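Local coordinates for protein inorganic pyrophosphatase (Thermus thermophilus, PDB 2PRD) that probably catalyses the magnesium-dependent hydrolysis of inorganic pyrophosphate to two phosphate ions, working as a homohexamer, at residues 87-91 / 115-121; 26-30 / 41-45; 3-8 / 57-61; 12-16 / 162-166. All coordinates share one frame; numbering follows the deposited sequence.

Overall arrangement
From the N terminus, residues 3-8 run along the loop that will follow strand 54-57, and contact 3 closes there with 57-61. Residues 12-16 lead into strand 15-22 and close contact 4 with helix 158-173, near the C terminus. Contacts 3 and 4 therefore cross along the chain, and they touch through Ile58 and Val16. Contact 2, the hairpin 26-30 / 41-45, falls within the loops of both, at about 28 Å from contact 4 between centres. Contact 1 opens after contact 3 has closed, lies inside the span of contact 4, and ties strand 84-97 to the loop before helix 126-138. Strands 15-22 and 84-97 join contacts 1 and 4.

Contact 1. Residues 87-91 / 115-121; sequences VRVVG and LDHIQDI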
loop_
_atom_site.group_PDB
_atom_site.type_symbol
_atom_site.label_atom_id
_atom_site.label_comp_id
_atom_site.label_asym_id
_atom_site.label_seq_id
_atom_site.Cartn_x
_atom_site.Cartn_y
_atom_site.Cartn_z
ATOM N N VAL A 87 -8.737 -24.238 0.201
ATOM C CA VAL A 87 -9.508 -23.625 1.281
ATOM C C VAL A 87 -10.125 -24.698 2.141
ATOM O O VAL A 87 -10.745 -25.613 1.623
ATOM C CB VAL A 87 -10.601 -22.775 0.586
ATOM C CG1 VAL A 87 -11.644 -22.326 1.603
ATOM C CG2 VAL A 87 -9.955 -21.502 0.020
ATOM N N ARG A 88 -9.972 -24.525 3.446
ATOM C CA ARG A 88 -10.617 -25.385 4.427
ATOM C C ARG A 88 -11.980 -24.820 4.800
ATOM O O ARG A 88 -12.145 -23.738 5.379
ATOM C CB ARG A 88 -9.700 -25.587 5.627
ATOM C CG ARG A 88 -10.346 -26.316 6.786
ATOM C CD ARG A 88 -9.327 -26.897 7.767
ATOM N NE ARG A 88 -9.166 -25.856 8.791
ATOM C CZ ARG A 88 -7.979 -25.231 8.667
ATOM N NH1 ARG A 88 -7.215 -25.693 7.701
ATOM N NH2 ARG A 88 -7.684 -24.284 9.493
ATOM N N VAL A 89 -13.033 -25.632 4.527
ATOM C CA VAL A 89 -14.436 -25.298 4.826
ATOM C C VAL A 89 -14.803 -25.378 6.293
ATOM O O VAL A 89 -14.797 -26.476 6.879
ATOM C CB VAL A 89 -15.420 -26.210 4.049
ATOM C CG1 VAL A 89 -16.851 -25.721 4.204
ATOM C CG2 VAL A 89 -15.021 -26.205 2.578
ATOM N N VAL A 90 -15.238 -24.260 6.852
ATOM C CA VAL A 90 -15.610 -24.319 8.291
ATOM C C VAL A 90 -17.019 -23.879 8.569
ATOM O O VAL A 90 -17.444 -24.003 9.739
ATOM C CB VAL A 90 -14.565 -23.482 9.076
ATOM C CG1 VAL A 90 -13.154 -23.936 8.709
ATOM C CG2 VAL A 90 -14.705 -22.001 8.782
ATOM N N GLY A 91 -17.805 -23.405 7.606
ATOM C CA GLY A 91 -19.149 -22.913 7.842
ATOM C C GLY A 91 -19.930 -22.395 6.660
ATOM O O GLY A 91 -19.449 -22.425 5.539
ATOM N N LEU A 115 -3.654 -19.888 10.798
ATOM C CA LEU A 115 -5.123 -20.098 10.868
ATOM C C LEU A 115 -5.543 -21.506 11.207
ATOM O O LEU A 115 -6.756 -21.813 11.150
ATOM C CB LEU A 115 -5.741 -19.690 9.519
ATOM C CG LEU A 115 -5.351 -18.303 9.000
ATOM C CD1 LEU A 115 -5.727 -18.116 7.525
ATOM C CD2 LEU A 115 -6.047 -17.260 9.853
ATOM N N ASP A 116 -4.570 -22.350 11.497
ATOM C CA ASP A 116 -4.804 -23.767 11.786
ATOM C C ASP A 116 -5.819 -23.993 12.879
ATOM O O ASP A 116 -6.396 -25.084 12.986
ATOM C CB ASP A 116 -3.515 -24.456 12.218
ATOM C CG ASP A 116 -2.669 -24.862 11.056
ATOM O OD1 ASP A 116 -3.148 -24.733 9.916
ATOM O OD2 ASP A 116 -1.507 -25.261 11.279
ATOM N N HIS A 117 -6.030 -22.975 13.675
ATOM C CA HIS A 117 -6.957 -23.023 14.803
ATOM C C HIS A 117 -8.430 -22.817 14.480
ATOM O O HIS A 117 -9.310 -23.075 15.332
ATOM C CB HIS A 117 -6.477 -21.967 15.824
ATOM C CG HIS A 117 -6.431 -20.591 15.200
ATOM N ND1 HIS A 117 -7.437 -19.684 15.535
ATOM C CD2 HIS A 117 -5.617 -20.007 14.289
ATOM C CE1 HIS A 117 -7.236 -18.565 14.858
ATOM N NE2 HIS A 117 -6.149 -18.736 14.091
ATOM N N ILE A 118 -8.762 -22.363 13.280
ATOM C CA ILE A 118 -10.128 -22.151 12.804
ATOM C C ILE A 118 -10.564 -23.425 12.097
ATOM O O ILE A 118 -10.095 -23.718 11.018
ATOM C CB ILE A 118 -10.180 -20.922 11.879
ATOM C CG1 ILE A 118 -9.538 -19.791 12.676
ATOM C CG2 ILE A 118 -11.654 -20.673 11.608
ATOM C CD1 ILE A 118 -9.387 -18.435 12.053
ATOM N N GLN A 119 -11.399 -24.184 12.821
ATOM C CA GLN A 119 -11.832 -25.484 12.337
ATOM C C GLN A 119 -13.322 -25.602 12.188
ATOM O O GLN A 119 -13.800 -26.453 11.398
ATOM C CB GLN A 119 -11.104 -26.535 13.193
ATOM C CG GLN A 119 -9.577 -26.583 13.089
ATOM C CD GLN A 119 -8.911 -27.426 12.029
ATOM O OE1 GLN A 119 -9.404 -28.473 11.538
ATOM N NE2 GLN A 119 -7.668 -27.066 11.566
ATOM N N ASP A 120 -14.064 -24.707 12.827
ATOM C CA ASP A 120 -15.536 -24.747 12.707
ATOM C C ASP A 120 -15.970 -23.297 12.805
ATOM O O ASP A 120 -15.081 -22.497 13.128
ATOM C CB ASP A 120 -16.150 -25.657 13.733
ATOM C CG ASP A 120 -17.441 -26.323 13.342
ATOM O OD1 ASP A 120 -18.229 -25.823 12.511
ATOM O OD2 ASP A 120 -17.737 -27.401 13.936
ATOM N N ILE A 121 -17.241 -23.062 12.541
ATOM C CA ILE A 121 -17.774 -21.692 12.518
ATOM C C ILE A 121 -17.644 -21.017 13.861
ATOM O O ILE A 121 -17.405 -19.808 13.982
ATOM C CB ILE A 121 -19.169 -21.683 11.904
ATOM C CG1 ILE A 121 -19.606 -20.300 11.418
ATOM C CG2 ILE A 121 -20.241 -22.198 12.873
ATOM C CD1 ILE A 121 -18.729 -19.787 10.284
HETATM O O HOH W 1 -5.041 -23.186 8.188
#
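Arg88 reaches from strand 84-97 of the curled central sheet into the loop 115-121, whose first four residues form a type I beta turn from Leu115 to Ile118. Its CB starts toward the loop, and CG stands opposite the backbone N (chi1 172°). CD passes 4.1 Å from Gln119 OE1, and the chain bends there, at chi3, to bring the guanidinium against the turn. NE makes a weak bond of 3.2 Å to Ile118 O, while NH2 gives the same oxygen a straighter one of 2.9 Å, so the turn's last carbonyl is gripped twice. NH2 also lies 3.1 Å from Leu115 O. Over one face of the guanidinium, 3.4 Å from CZ, lies Gln119 NE2, the amide plane only 8° from that of the arginine; both groups are donors, and NE2 gives one of its two hydrogens to Asp116 O, at 2.8 Å. Water 1 accepts from NH2 and also lies within hydrogen-bonding distance of Asp116 OD1.

Two residues on, Val90 packs its CG1 against the Ile118 and Gln119 carbonyl oxygens. With Gly91 it faces Ile106 in a classic beta bulge. Asp120 OD1 accepts from the backbone N of Arg158 and also from Ile121 N, at 2.9 Å.

Contact 2. Residues 26-30 / 41-45; sequences SGNKY and LDRVL. With SO4 (sulfate ion), chain B.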
loop_
_atom_site.group_PDB
_atom_site.type_symbol
_atom_site.label_atom_id
_atom_site.label_comp_id
_atom_site.label_asym_id
_atom_site.label_seq_id
_atom_site.Cartn_x
_atom_site.Cartn_y
_atom_site.Cartn_z
ATOM N N SER A 26 -10.541 -5.108 -1.034
ATOM C CA SER A 26 -10.820 -4.480 -2.324
ATOM C C SER A 26 -12.247 -4.050 -2.501
ATOM O O SER A 26 -13.224 -4.664 -2.009
ATOM C CB SER A 26 -10.396 -5.515 -3.412
ATOM O OG SER A 26 -10.726 -4.927 -4.674
ATOM N N GLY A 27 -12.405 -2.936 -3.204
ATOM C CA GLY A 27 -13.685 -2.321 -3.549
ATOM C C GLY A 27 -13.981 -2.520 -5.028
ATOM O O GLY A 27 -15.020 -2.078 -5.541
ATOM N N ASN A 28 -13.075 -3.193 -5.720
ATOM C CA ASN A 28 -13.175 -3.521 -7.151
ATOM C C ASN A 28 -13.773 -4.920 -7.253
ATOM O O ASN A 28 -13.159 -5.943 -6.941
ATOM C CB ASN A 28 -11.866 -3.397 -7.902
ATOM C CG ASN A 28 -11.496 -2.023 -8.375
ATOM O OD1 ASN A 28 -12.287 -1.103 -8.572
ATOM N ND2 ASN A 28 -10.210 -1.863 -8.705
ATOM N N LYS A 29 -15.068 -4.966 -7.624
ATOM C CA LYS A 29 -15.752 -6.259 -7.695
ATOM C C LYS A 29 -15.498 -6.953 -9.023
ATOM O O LYS A 29 -16.267 -6.709 -9.930
ATOM C CB LYS A 29 -17.253 -6.023 -7.500
ATOM C CG LYS A 29 -18.027 -7.096 -6.800
ATOM C CD LYS A 29 -18.243 -8.343 -7.639
ATOM C CE LYS A 29 -19.214 -9.306 -6.939
ATOM N NZ LYS A 29 -19.119 -10.678 -7.559
ATOM N N TYR A 30 -14.503 -7.789 -9.083
ATOM C CA TYR A 30 -14.123 -8.550 -10.251
ATOM C C TYR A 30 -14.878 -9.886 -10.293
ATOM O O TYR A 30 -15.305 -10.383 -9.264
ATOM C CB TYR A 30 -12.636 -8.978 -10.201
ATOM C CG TYR A 30 -11.668 -7.835 -10.241
ATOM C CD1 TYR A 30 -11.615 -7.041 -11.398
ATOM C CD2 TYR A 30 -10.797 -7.565 -9.191
ATOM C CE1 TYR A 30 -10.708 -5.990 -11.467
ATOM C CE2 TYR A 30 -9.953 -6.466 -9.230
ATOM C CZ TYR A 30 -9.920 -5.706 -10.386
ATOM O OH TYR A 30 -9.007 -4.668 -10.494
ATOM N N LEU A 41 -14.262 -6.626 -14.792
ATOM C CA LEU A 41 -14.722 -5.837 -13.617
ATOM C C LEU A 41 -16.234 -5.768 -13.740
ATOM O O LEU A 41 -16.733 -5.249 -14.731
ATOM C CB LEU A 41 -14.143 -4.445 -13.627
ATOM C CG LEU A 41 -14.736 -3.597 -12.472
ATOM C CD1 LEU A 41 -13.730 -3.770 -11.315
ATOM C CD2 LEU A 41 -14.908 -2.182 -12.917
ATOM N N ASP A 42 -16.873 -6.338 -12.733
ATOM C CA ASP A 42 -18.343 -6.321 -12.747
ATOM C C ASP A 42 -18.772 -4.938 -12.318
ATOM O O ASP A 42 -19.634 -4.284 -12.934
ATOM C CB ASP A 42 -18.787 -7.447 -11.813
ATOM C CG ASP A 42 -20.312 -7.397 -11.817
ATOM O OD1 ASP A 42 -20.899 -7.733 -12.875
ATOM O OD2 ASP A 42 -20.838 -6.960 -10.784
ATOM N N ARG A 43 -18.110 -4.406 -11.274
ATOM C CA ARG A 43 -18.462 -3.040 -10.860
ATOM C C ARG A 43 -17.580 -2.670 -9.680
ATOM O O ARG A 43 -16.988 -3.579 -9.125
ATOM C CB ARG A 43 -19.906 -2.971 -10.364
ATOM C CG ARG A 43 -20.135 -3.556 -8.968
ATOM C CD ARG A 43 -21.598 -3.698 -8.651
ATOM N NE ARG A 43 -21.904 -4.245 -7.338
ATOM C CZ ARG A 43 -21.984 -5.510 -6.967
ATOM N NH1 ARG A 43 -21.776 -6.520 -7.828
ATOM N NH2 ARG A 43 -22.303 -5.875 -5.743
ATOM N N VAL A 44 -17.594 -1.400 -9.376
ATOM C CA VAL A 44 -16.906 -0.813 -8.212
ATOM C C VAL A 44 -18.001 -0.592 -7.175
ATOM O O VAL A 44 -19.026 -0.015 -7.512
ATOM C CB VAL A 44 -16.203 0.491 -8.578
ATOM C CG1 VAL A 44 -15.398 1.104 -7.441
ATOM C CG2 VAL A 44 -15.257 0.265 -9.748
ATOM N N LEU A 45 -17.826 -1.113 -5.973
ATOM C CA LEU A 45 -18.844 -0.955 -4.906
ATOM C C LEU A 45 -19.084 0.547 -4.724
ATOM O O LEU A 45 -18.106 1.280 -4.639
ATOM C CB LEU A 45 -18.337 -1.599 -3.631
ATOM C CG LEU A 45 -17.986 -3.060 -3.549
ATOM C CD1 LEU A 45 -17.506 -3.376 -2.118
ATOM C CD2 LEU A 45 -19.180 -3.960 -3.903
HETATM S S SO4 B . -22.775 -9.927 -6.074
HETATM O O1 SO4 B . -24.256 -10.158 -6.138
HETATM O O2 SO4 B . -22.498 -8.904 -5.003
HETATM O O3 SO4 B . -21.877 -11.110 -5.958
HETATM O O4 SO4 B . -22.435 -9.293 -7.419
#
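Strands 28-30 and 41-44 run antiparallel, their axes 4.7 Å apart at closest and 158° between directions, and a classic beta bulge sets Asp42 and Arg43 both opposite Lys29. Lys29 O consequently accepts two backbone bonds, from Asp42 N at 2.9 Å and from Arg43 N at 3.2 Å. On the face shared by Asn28, Tyr30, Leu41 and Val44, Leu41 CD1 meets Tyr30 CE1 at 3.8 Å, and Asn28 lies beside Val44, pointing the same way. A neighbouring subunit packs on these residues.

Lys29 and Arg43 leave from the other face. The lysine chain bends at chi2 and passes its CG over one face of the Arg43 guanidinium. That guanidinium presents its edge to a sulfate ion: NH1 bonds O4 at 2.9 Å and NH2 bonds O2 at 3.1 Å, the latter almost straight at 179°. Lys29 NZ adds a weak bond to O3. NH1 is also held in plane by the salt bridge to Asp42 OD2, at 3.1 Å, and NE by Glu143.

Lys29 and Arg43 are both predicted to bind substrate, and Tyr139 and Lys140 also bond the sulfate. The anion, probably from the crystallisation liquor, thus plausibly marks a phosphate position, where the gathered positive charge would offset the negative charge of pyrophosphate.

Contact 3. Residues 3-8 / 57-61; sequences LKSLPV and FIPST
Lys4 lays its CG against the Phe57 ring, the two side chains crossing at about a right angle. CG comes to 3.4 Å from Phe57 CZ, in a direction oblique to the ring. Phe57 gets there because its CG sits between the backbone N and the carbonyl carbon (chi1 69°), which sends the ring out toward residues 3-8; Leu3 O lies near the ring plane, at its edge. Val19, Glu21 and Tyr32 pack on the same phenylalanine, and its side chain is about 4 Å from that of Asp70, a predicted magnesium ligand.

Pro59 points its ring toward residues 3-6. CB meets the carbonyl oxygens of Leu3 and Leu6, the first at 3.2 Å, and it also rests on Leu6 CB. At the far end Val8 and Ile58 cross obliquely. Each has its CG2 anti to the backbone N, and the two methyls meet tightly, at 3.5 Å.

Ser60 supplies the polar grip. Its backbone N bonds Lys4 O at 2.9 Å, approaching from above the carbonyl plane, and its OG donates to Leu6 O at 2.6 Å, again well out of plane. Thr61 OG1 turns back to Ile58 O, at 2.8 Å, and also accepts from Leu69 N, tying down the loop 57-61.

Across this contact both hydrogen bonds come from Ser60, with apolar carbons meeting around them, while His17 holds Pro7 and Val8. Amide and hydroxyl of Ser60 are both spent on carbonyls of 3-8, which fixes this irregular segment against the loop following strand 54-57 without any strand pairing between the two.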
loop_
_atom_site.group_PDB
_atom_site.type_symbol
_atom_site.label_atom_id
_atom_site.label_comp_id
_atom_site.label_asym_id
_atom_site.label_seq_id
_atom_site.Cartn_x
_atom_site.Cartn_y
_atom_site.Cartn_z
ATOM N N LEU A 3 -11.466 -21.562 -15.649
ATOM C CA LEU A 3 -11.351 -21.666 -14.198
ATOM C C LEU A 3 -12.562 -22.302 -13.597
ATOM O O LEU A 3 -12.407 -23.070 -12.617
ATOM C CB LEU A 3 -10.882 -20.317 -13.658
ATOM C CG LEU A 3 -9.631 -19.745 -14.376
ATOM C CD1 LEU A 3 -9.301 -18.389 -13.785
ATOM C CD2 LEU A 3 -8.486 -20.700 -14.280
ATOM N N LYS A 4 -13.747 -22.156 -14.203
ATOM C CA LYS A 4 -14.961 -22.743 -13.647
ATOM C C LYS A 4 -15.015 -24.240 -13.683
ATOM O O LYS A 4 -15.903 -24.812 -13.017
ATOM C CB LYS A 4 -16.192 -22.149 -14.338
ATOM C CG LYS A 4 -16.358 -20.696 -13.842
ATOM C CD LYS A 4 -17.554 -20.086 -14.574
ATOM C CE LYS A 4 -18.327 -21.252 -15.191
ATOM N NZ LYS A 4 -19.796 -21.085 -14.913
ATOM N N SER A 5 -14.124 -24.832 -14.454
ATOM C CA SER A 5 -14.116 -26.286 -14.621
ATOM C C SER A 5 -12.867 -26.968 -14.103
ATOM O O SER A 5 -12.681 -28.162 -14.390
ATOM C CB SER A 5 -14.447 -26.714 -16.040
ATOM O OG SER A 5 -13.533 -26.189 -16.985
ATOM N N LEU A 6 -12.059 -26.221 -13.356
ATOM C CA LEU A 6 -10.892 -26.810 -12.703
ATOM C C LEU A 6 -11.451 -27.849 -11.724
ATOM O O LEU A 6 -12.615 -27.745 -11.337
ATOM C CB LEU A 6 -10.271 -25.690 -11.864
ATOM C CG LEU A 6 -9.442 -24.692 -12.687
ATOM C CD1 LEU A 6 -8.499 -23.976 -11.731
ATOM C CD2 LEU A 6 -8.628 -25.430 -13.711
ATOM N N PRO A 7 -10.622 -28.803 -11.353
ATOM C CA PRO A 7 -11.007 -29.857 -10.413
ATOM C C PRO A 7 -11.248 -29.227 -9.053
ATOM O O PRO A 7 -10.515 -28.286 -8.730
ATOM C CB PRO A 7 -9.793 -30.771 -10.361
ATOM C CG PRO A 7 -8.951 -30.406 -11.543
ATOM C CD PRO A 7 -9.238 -28.954 -11.843
ATOM N N VAL A 8 -12.195 -29.781 -8.319
ATOM C CA VAL A 8 -12.531 -29.234 -7.009
ATOM C C VAL A 8 -11.507 -29.595 -5.955
ATOM O O VAL A 8 -11.496 -28.978 -4.872
ATOM C CB VAL A 8 -13.933 -29.660 -6.545
ATOM C CG1 VAL A 8 -13.948 -31.159 -6.359
ATOM C CG2 VAL A 8 -14.261 -28.948 -5.235
ATOM N N PHE A 57 -15.117 -18.523 -6.126
ATOM C CA PHE A 57 -16.070 -19.629 -6.298
ATOM C C PHE A 57 -15.397 -20.962 -6.252
ATOM O O PHE A 57 -14.175 -20.969 -6.489
ATOM C CB PHE A 57 -16.780 -19.404 -7.665
ATOM C CG PHE A 57 -15.932 -19.593 -8.889
ATOM C CD1 PHE A 57 -15.652 -20.846 -9.422
ATOM C CD2 PHE A 57 -15.408 -18.498 -9.565
ATOM C CE1 PHE A 57 -14.861 -21.011 -10.524
ATOM C CE2 PHE A 57 -14.602 -18.644 -10.679
ATOM C CZ PHE A 57 -14.340 -19.901 -11.185
ATOM N N ILE A 58 -16.154 -22.049 -6.009
ATOM C CA ILE A 58 -15.531 -23.403 -6.035
ATOM C C ILE A 58 -15.646 -23.977 -7.424
ATOM O O ILE A 58 -16.791 -24.100 -7.877
ATOM C CB ILE A 58 -16.168 -24.320 -4.962
ATOM C CG1 ILE A 58 -16.048 -23.688 -3.564
ATOM C CG2 ILE A 58 -15.403 -25.658 -5.003
ATOM C CD1 ILE A 58 -16.519 -24.575 -2.409
ATOM N N PRO A 59 -14.586 -24.268 -8.169
ATOM C CA PRO A 59 -14.696 -24.799 -9.517
ATOM C C PRO A 59 -15.366 -26.171 -9.547
ATOM O O PRO A 59 -15.210 -26.954 -8.586
ATOM C CB PRO A 59 -13.260 -24.769 -10.022
ATOM C CG PRO A 59 -12.431 -24.864 -8.763
ATOM C CD PRO A 59 -13.190 -24.095 -7.731
ATOM N N SER A 60 -16.140 -26.459 -10.603
ATOM C CA SER A 60 -16.819 -27.741 -10.739
ATOM C C SER A 60 -17.889 -28.024 -9.701
ATOM O O SER A 60 -17.927 -29.121 -9.118
ATOM C CB SER A 60 -15.813 -28.887 -10.581
ATOM O OG SER A 60 -14.971 -28.876 -11.747
ATOM N N THR A 61 -18.688 -27.018 -9.452
ATOM C CA THR A 61 -19.803 -27.112 -8.507
ATOM C C THR A 61 -20.908 -26.296 -9.205
ATOM O O THR A 61 -20.615 -25.509 -10.126
ATOM C CB THR A 61 -19.599 -26.616 -7.096
ATOM O OG1 THR A 61 -19.266 -25.219 -7.098
ATOM C CG2 THR A 61 -18.509 -27.356 -6.338
#

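Contact 4. Residues 12-16 / 162-166; sequences APEVV and LEEVR
Pro13 sets its CG over the centre of one face of the Arg166 guanidinium, 3.5 Å from CZ, and its CD lies 3.7 Å from NH2. The arginine is extended from CG to NE, which carries the flat group back along the helix to the proline. Pro13 CB touches Val165 CG1 at 3.9 Å, and the same methyl meets Val16 CG1, also at 3.9 Å. Leu162, one turn before Arg166, adds its CD2, which comes to 3.3 Å from Pro13 O and also rests against Glu14 CA. No hydrogen bond links the two segments, so van der Waals contact carries the join.

Glu14 bends at chi2 and brings its carboxylate near the guanidinium, the two planes 69° apart. OE2 stays 4.2 Å from Arg166 NH2, beyond a salt bridge, so any attraction between these opposite charges is probably modest.

In the next shell, a cis peptide bond before Pro13 turns the chain, and the backbone of Glu14 and Val16 bonds to Val89 and Val87 of strand 84-97. Val89 itself touches Leu162 and Val16, while Leu69 packs on Val165 and Ile58 on Val16. The helix is in this way seated on strands 15-22 and 84-97 through Pro13 and the aliphatic side chains of Val16, Val89, Leu162 and Val165, as a C-terminal helix packed against the curled beta sheet of the pyrophosphatase fold.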
loop_
_atom_site.group_PDB
_atom_site.type_symbol
_atom_site.label_atom_id
_atom_site.label_comp_id
_atom_site.label_asym_id
_atom_site.label_seq_id
_atom_site.Cartn_x
_atom_site.Cartn_y
_atom_site.Cartn_z
ATOM N N ALA A 12 -11.563 -32.822 -1.086
ATOM C CA ALA A 12 -12.937 -32.320 -1.085
ATOM C C ALA A 12 -13.792 -33.415 -0.458
ATOM O O ALA A 12 -13.499 -34.601 -0.645
ATOM C CB ALA A 12 -13.425 -32.028 -2.497
ATOM N N PRO A 13 -14.812 -33.044 0.257
ATOM C CA PRO A 13 -15.248 -31.679 0.522
ATOM C C PRO A 13 -14.609 -30.940 1.667
ATOM O O PRO A 13 -14.914 -29.749 1.804
ATOM C CB PRO A 13 -16.767 -31.928 0.796
ATOM C CG PRO A 13 -16.728 -33.188 1.618
ATOM C CD PRO A 13 -15.696 -34.063 0.866
ATOM N N GLU A 14 -13.777 -31.569 2.468
ATOM C CA GLU A 14 -13.160 -30.905 3.627
ATOM C C GLU A 14 -12.246 -29.748 3.242
ATOM O O GLU A 14 -12.236 -28.728 3.964
ATOM C CB GLU A 14 -12.407 -31.900 4.492
ATOM C CG GLU A 14 -13.194 -32.925 5.263
ATOM C CD GLU A 14 -13.927 -33.997 4.501
ATOM O OE1 GLU A 14 -13.569 -34.351 3.349
ATOM O OE2 GLU A 14 -14.929 -34.528 5.088
ATOM N N VAL A 15 -11.470 -29.947 2.193
ATOM C CA VAL A 15 -10.533 -28.960 1.651
ATOM C C VAL A 15 -10.812 -28.894 0.158
ATOM O O VAL A 15 -10.860 -29.917 -0.522
ATOM C CB VAL A 15 -9.074 -29.248 1.989
ATOM C CG1 VAL A 15 -8.150 -28.132 1.454
ATOM C CG2 VAL A 15 -8.804 -29.249 3.510
ATOM N N VAL A 16 -11.167 -27.696 -0.330
ATOM C CA VAL A 16 -11.527 -27.513 -1.732
ATOM C C VAL A 16 -10.685 -26.471 -2.447
ATOM O O VAL A 16 -10.038 -25.643 -1.807
ATOM C CB VAL A 16 -13.012 -27.133 -1.842
ATOM C CG1 VAL A 16 -13.997 -28.187 -1.291
ATOM C CG2 VAL A 16 -13.299 -25.828 -1.147
ATOM N N LEU A 162 -20.327 -28.822 4.579
ATOM C CA LEU A 162 -19.811 -29.970 3.830
ATOM C C LEU A 162 -20.908 -30.639 3.013
ATOM O O LEU A 162 -20.692 -31.072 1.882
ATOM C CB LEU A 162 -19.035 -30.944 4.700
ATOM C CG LEU A 162 -17.818 -30.413 5.455
ATOM C CD1 LEU A 162 -17.308 -31.475 6.408
ATOM C CD2 LEU A 162 -16.706 -29.900 4.571
ATOM N N GLU A 163 -22.078 -30.685 3.591
ATOM C CA GLU A 163 -23.262 -31.253 2.947
ATOM C C GLU A 163 -23.610 -30.428 1.728
ATOM O O GLU A 163 -24.023 -31.009 0.722
ATOM C CB GLU A 163 -24.436 -31.320 3.914
ATOM C CG GLU A 163 -24.423 -32.500 4.872
ATOM C CD GLU A 163 -24.096 -33.800 4.142
ATOM O OE1 GLU A 163 -24.652 -34.055 3.043
ATOM O OE2 GLU A 163 -23.261 -34.576 4.673
ATOM N N GLU A 164 -23.459 -29.129 1.792
ATOM C CA GLU A 164 -23.803 -28.259 0.637
ATOM C C GLU A 164 -22.707 -28.382 -0.396
ATOM O O GLU A 164 -22.933 -28.408 -1.616
ATOM C CB GLU A 164 -23.977 -26.839 1.137
ATOM C CG GLU A 164 -24.027 -25.780 0.048
ATOM C CD GLU A 164 -25.433 -25.621 -0.494
ATOM O OE1 GLU A 164 -26.338 -26.270 0.075
ATOM O OE2 GLU A 164 -25.628 -24.845 -1.449
ATOM N N VAL A 165 -21.475 -28.444 0.131
ATOM C CA VAL A 165 -20.361 -28.629 -0.860
ATOM C C VAL A 165 -20.580 -29.883 -1.662
ATOM O O VAL A 165 -20.528 -29.907 -2.912
ATOM C CB VAL A 165 -19.075 -28.553 -0.074
ATOM C CG1 VAL A 165 -17.900 -28.678 -1.031
ATOM C CG2 VAL A 165 -19.026 -27.216 0.690
ATOM N N ARG A 166 -20.793 -31.012 -0.973
ATOM C CA ARG A 166 -21.046 -32.320 -1.563
ATOM C C ARG A 166 -22.198 -32.277 -2.569
ATOM O O ARG A 166 -22.152 -32.924 -3.621
ATOM C CB ARG A 166 -21.490 -33.306 -0.479
ATOM C CG ARG A 166 -20.460 -34.061 0.228
ATOM C CD ARG A 166 -20.909 -35.204 1.132
ATOM N NE ARG A 166 -19.673 -35.873 1.579
ATOM C CZ ARG A 166 -18.947 -35.727 2.657
ATOM N NH1 ARG A 166 -19.276 -34.869 3.620
ATOM N NH2 ARG A 166 -17.816 -36.451 2.809
#